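Glycoside hydrolase family 81 (Clostridium thermocellum, PDB 6FOP) probably hydrolyses beta-1,3-glucans such as laminarin, as a family 81 glucanase associated with the cellulosome of a thermophilic bacterium. Local coordinates at residues S233-E236 and T237-T240; V666-T670 and P671-V675. All coordinates share one frame; numbering follows the deposited sequence. Where two conformers were deposited one is given.

Contact 1 (S233-E236 and T237-T240)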
loop_
_atom_site.group_PDB
_atom_site.type_symbol
_atom_site.label_atom_id
_atom_site.label_comp_id
_atom_site.label_asym_id
_atom_site.label_seq_id
_atom_site.Cartn_x
_atom_site.Cartn_y
_atom_site.Cartn_z
ATOM N N SER A 233 -7.306 -14.932 -3.350
ATOM C CA SER A 233 -7.093 -16.105 -4.182
ATOM C C SER A 233 -6.708 -15.708 -5.601
ATOM O O SER A 233 -7.424 -14.916 -6.227
ATOM C CB SER A 233 -8.367 -16.961 -4.190
ATOM O OG SER A 233 -8.191 -18.084 -5.034
ATOM N N TYR A 234 -5.594 -16.243 -6.095
ATOM C CA TYR A 234 -5.192 -16.109 -7.487
ATOM C C TYR A 234 -5.715 -17.337 -8.209
ATOM O O TYR A 234 -5.406 -18.479 -7.817
ATOM C CB TYR A 234 -3.670 -16.062 -7.587
ATOM C CG TYR A 234 -3.093 -16.203 -8.983
ATOM C CD1 TYR A 234 -3.510 -15.394 -10.038
ATOM C CD2 TYR A 234 -2.125 -17.171 -9.247
ATOM C CE1 TYR A 234 -2.940 -15.514 -11.315
ATOM C CE2 TYR A 234 -1.552 -17.300 -10.496
ATOM C CZ TYR A 234 -1.974 -16.498 -11.532
ATOM O OH TYR A 234 -1.347 -16.656 -12.764
ATOM N N ASN A 235 -6.493 -17.110 -9.257
ATOM C CA ASN A 235 -6.961 -18.166 -10.147
ATOM C C ASN A 235 -6.107 -18.172 -11.392
ATOM O O ASN A 235 -6.242 -17.313 -12.254
ATOM C CB ASN A 235 -8.426 -17.954 -10.501
ATOM C CG ASN A 235 -9.005 -19.118 -11.263
ATOM O OD1 ASN A 235 -8.324 -19.729 -12.081
ATOM N ND2 ASN A 235 -10.267 -19.431 -11.017
ATOM N N GLU A 236 -5.208 -19.144 -11.461
ATOM C CA GLU A 236 -4.239 -19.186 -12.554
ATOM C C GLU A 236 -4.886 -19.409 -13.914
ATOM O O GLU A 236 -4.426 -18.853 -14.916
ATOM C CB GLU A 236 -3.171 -20.242 -12.310
ATOM C CG GLU A 236 -2.000 -20.169 -13.309
ATOM C CD GLU A 236 -0.973 -21.215 -13.023
ATOM O OE1 GLU A 236 -1.089 -21.899 -11.987
ATOM O OE2 GLU A 236 -0.055 -21.394 -13.831
ATOM N N THR A 237 -5.923 -20.229 -13.945
ATOM C CA THR A 237 -6.648 -20.517 -15.158
ATOM C C THR A 237 -7.314 -19.263 -15.713
ATOM O O THR A 237 -7.191 -18.976 -16.902
ATOM C CB THR A 237 -7.682 -21.635 -14.916
ATOM O OG1 THR A 237 -6.993 -22.820 -14.468
ATOM C CG2 THR A 237 -8.463 -21.937 -16.186
ATOM N N GLU A 238 -7.938 -18.478 -14.828
ATOM C CA GLU A 238 -8.698 -17.280 -15.226
ATOM C C GLU A 238 -7.901 -15.972 -15.205
ATOM O O GLU A 238 -8.395 -14.943 -15.658
ATOM C CB GLU A 238 -9.981 -17.173 -14.369
ATOM C CG GLU A 238 -10.919 -18.358 -14.615
ATOM C CD GLU A 238 -12.339 -18.216 -14.054
ATOM O OE1 GLU A 238 -12.746 -17.132 -13.578
ATOM O OE2 GLU A 238 -13.068 -19.228 -14.110
ATOM N N SER A 239 -6.673 -16.009 -14.684
ATOM C CA SER A 239 -5.848 -14.810 -14.538
ATOM C C SER A 239 -6.564 -13.713 -13.747
ATOM O O SER A 239 -6.530 -12.549 -14.110
ATOM C CB SER A 239 -5.341 -14.299 -15.904
ATOM O OG SER A 239 -4.190 -13.481 -15.750
ATOM N N THR A 240 -7.164 -14.109 -12.629
ATOM C CA THR A 240 -7.891 -13.177 -11.755
ATOM C C THR A 240 -7.359 -13.242 -10.334
ATOM O O THR A 240 -6.799 -14.249 -9.905
ATOM C CB THR A 240 -9.396 -13.465 -11.693
ATOM O OG1 THR A 240 -9.598 -14.814 -11.241
ATOM C CG2 THR A 240 -10.033 -13.249 -13.027
HETATM O O HOH W 1 -9.458 -15.218 -8.456
HETATM O O HOH W 2 -11.454 -21.623 -12.584
#
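The carbonyl O of N235 takes two weak backbone bonds at the end of this hairpin: N of S239 lies 2.8 Å from O of N235 with a strongly bent N-H (118°), and N of T240 3.4 Å from the same O. The return bond is sounder, N of N235 to O of T240 at 2.9 Å. S239 and T240 both face N235, a G1 beta bulge, with S239 in the left-handed region. The N235 side chain turns over the loop and reaches the E238 N-H. With CG anti to the backbone N (chi1 -172°), OD1 of N235 meets N of E238 at 3.0 Å, the donor standing well above the carbonyl plane. ND2 of N235 and OE2 of E238 share a water, the amide and carboxylate planes being 23° apart. A second water joins O of S233 to OG1 of T240, while CA of Y234 gives a C-H...O contact to O of T240 (3.4 Å). This bulged turn links strands 223-235 and 240-251 of an antiparallel sheet; Y234 packs on R517, D518 and I521 of helix 514-534, and S239 OG is hydrogen-bonded to Y302 O.

Contact 2 (V666-T670 and P671-V675)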
loop_
_atom_site.group_PDB
_atom_site.type_symbol
_atom_site.label_atom_id
_atom_site.label_comp_id
_atom_site.label_asym_id
_atom_site.label_seq_id
_atom_site.Cartn_x
_atom_site.Cartn_y
_atom_site.Cartn_z
ATOM N N VAL A 666 -5.991 -8.873 -23.201
ATOM C CA VAL A 666 -5.704 -10.305 -23.346
ATOM C C VAL A 666 -5.026 -10.806 -22.087
ATOM O O VAL A 666 -4.028 -10.217 -21.649
ATOM C CB VAL A 666 -4.722 -10.571 -24.507
ATOM C CG1 VAL A 666 -4.491 -12.075 -24.720
ATOM C CG2 VAL A 666 -5.203 -9.948 -25.772
ATOM N N THR A 667 -5.497 -11.935 -21.560
ATOM C CA THR A 667 -4.856 -12.586 -20.426
ATOM C C THR A 667 -4.387 -13.989 -20.791
ATOM O O THR A 667 -4.670 -14.479 -21.887
ATOM C CB THR A 667 -5.768 -12.576 -19.199
ATOM O OG1 THR A 667 -7.012 -13.202 -19.528
ATOM C CG2 THR A 667 -6.031 -11.135 -18.743
ATOM N N ALA A 668 -3.707 -14.637 -19.855
ATOM C CA ALA A 668 -3.142 -15.964 -20.076
ATOM C C ALA A 668 -3.189 -16.774 -18.808
ATOM O O ALA A 668 -3.195 -16.216 -17.694
ATOM C CB ALA A 668 -1.702 -15.878 -20.584
ATOM N N ASP A 669 -3.160 -18.094 -18.985
ATOM C CA ASP A 669 -3.232 -19.060 -17.883
ATOM C C ASP A 669 -1.867 -19.416 -17.262
ATOM O O ASP A 669 -1.554 -20.581 -16.989
ATOM C CB ASP A 669 -4.011 -20.312 -18.297
ATOM C CG ASP A 669 -3.347 -21.119 -19.404
ATOM O OD1 ASP A 669 -2.296 -20.701 -19.950
ATOM O OD2 ASP A 669 -3.941 -22.163 -19.742
ATOM N N THR A 670 -1.054 -18.387 -17.030
ATOM C CA THR A 670 0.272 -18.549 -16.441
ATOM C C THR A 670 0.634 -17.267 -15.689
ATOM O O THR A 670 0.091 -16.220 -16.003
ATOM C CB THR A 670 1.310 -18.913 -17.547
ATOM O OG1 THR A 670 2.420 -19.589 -16.979
ATOM C CG2 THR A 670 1.754 -17.686 -18.315
ATOM N N PRO A 671 1.577 -17.336 -14.714
ATOM C CA PRO A 671 1.819 -16.105 -13.936
ATOM C C PRO A 671 2.770 -15.115 -14.601
ATOM O O PRO A 671 2.656 -13.930 -14.344
ATOM C CB PRO A 671 2.426 -16.593 -12.623
ATOM C CG PRO A 671 2.599 -18.055 -12.742
ATOM C CD PRO A 671 1.991 -18.558 -14.007
ATOM N N LEU A 672 3.711 -15.577 -15.436
ATOM C CA LEU A 672 4.755 -14.697 -15.974
ATOM C C LEU A 672 4.560 -14.592 -17.483
ATOM O O LEU A 672 4.952 -15.469 -18.246
ATOM C CB LEU A 672 6.138 -15.202 -15.604
ATOM C CG LEU A 672 6.395 -15.466 -14.112
ATOM C CD1 LEU A 672 7.824 -15.989 -13.917
ATOM C CD2 LEU A 672 6.134 -14.241 -13.275
ATOM N N TYR A 673 3.921 -13.512 -17.899
ATOM C CA TYR A 673 3.666 -13.234 -19.299
ATOM C C TYR A 673 3.443 -11.743 -19.486
ATOM O O TYR A 673 3.234 -11.014 -18.518
ATOM C CB TYR A 673 2.458 -14.005 -19.829
ATOM C CG TYR A 673 1.116 -13.533 -19.287
ATOM C CD1 TYR A 673 0.634 -13.987 -18.058
ATOM C CD2 TYR A 673 0.318 -12.685 -20.034
ATOM C CE1 TYR A 673 -0.610 -13.564 -17.580
ATOM C CE2 TYR A 673 -0.915 -12.264 -19.584
ATOM C CZ TYR A 673 -1.392 -12.720 -18.370
ATOM O OH TYR A 673 -2.645 -12.301 -17.983
ATOM N N SER A 674 3.487 -11.313 -20.740
ATOM C CA SER A 674 2.941 -10.010 -21.153
ATOM C C SER A 674 2.617 -10.059 -22.641
ATOM O O SER A 674 3.265 -10.806 -23.411
ATOM C CB SER A 674 3.856 -8.822 -20.822
ATOM O OG SER A 674 3.917 -8.580 -19.424
ATOM N N VAL A 675 1.651 -9.250 -23.043
ATOM C CA VAL A 675 1.250 -9.128 -24.433
ATOM C C VAL A 675 1.442 -7.696 -24.873
ATOM O O VAL A 675 1.123 -6.754 -24.138
ATOM C CB VAL A 675 -0.215 -9.545 -24.659
ATOM C CG1 VAL A 675 -0.580 -9.524 -26.144
ATOM C CG2 VAL A 675 -0.457 -10.939 -24.064
HETATM O O HOH W 3 4.682 -18.264 -16.155
#
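A668 and Y673 make the main apolar contact: CB of A668 stands over the middle of the Y673 ring, 3.6 Å from its centroid and 3° off the normal, a CH-pi contact. Chi1 of 70°, with CG between the backbone N and the carbonyl carbon, lays the ring back beneath the preceding loop rather than out along its own strand. Farther from the turn, CG1 of V666 meets CG2 of V675 at 4.2 Å. At the ring edge, O of T670 lies near the ring plane, 3.1 Å from CD1 of Y673, and CG2 of T670 approaches the same carbon. Polar contacts are few. N of A668 gives a weak bond to OH of Y673 (3.2 Å, 141°), a hydroxyl whose stronger partner is S239; CA and CB of T667 pack against it. A water bridges OG1 of T670 and N of L672, at 2.7 Å from OG1 of T670, tying the two sides of P671 together. Within the loop, N of T670 bonds weakly to O of A668 around D669, the centre of an inverse gamma turn. The loop side is further anchored by backbone bonds of T667 to S699 and D669 to T697. The whole is a reversal with no beta bridge between its arms, in which the Y673 ring is laid between the two arms, leading into strand 673-678 of the C-terminal antiparallel sheet.

In the fold
From the N terminus, the chain first reaches contact 1, where 233-240 closes the hairpin between strands 223-235 and 240-251. The helices that include 494-511 and 514-534 follow, and only then does contact 2 fold the loop after strand 661-662 back along the start of strand 673-678. The two are in series, neither nested nor crossed, yet their centres lie 11 Å apart. They meet directly: S239 OG and Y673 OH probably share a hydrogen bond (3.0 Å), and Y234 and E236 pack on P671. A hairpin tip from the three-stranded sheet is thereby joined to the C-terminal sheet, with helix 514-534 beside contact 1 and helix 494-511 beside contact 2.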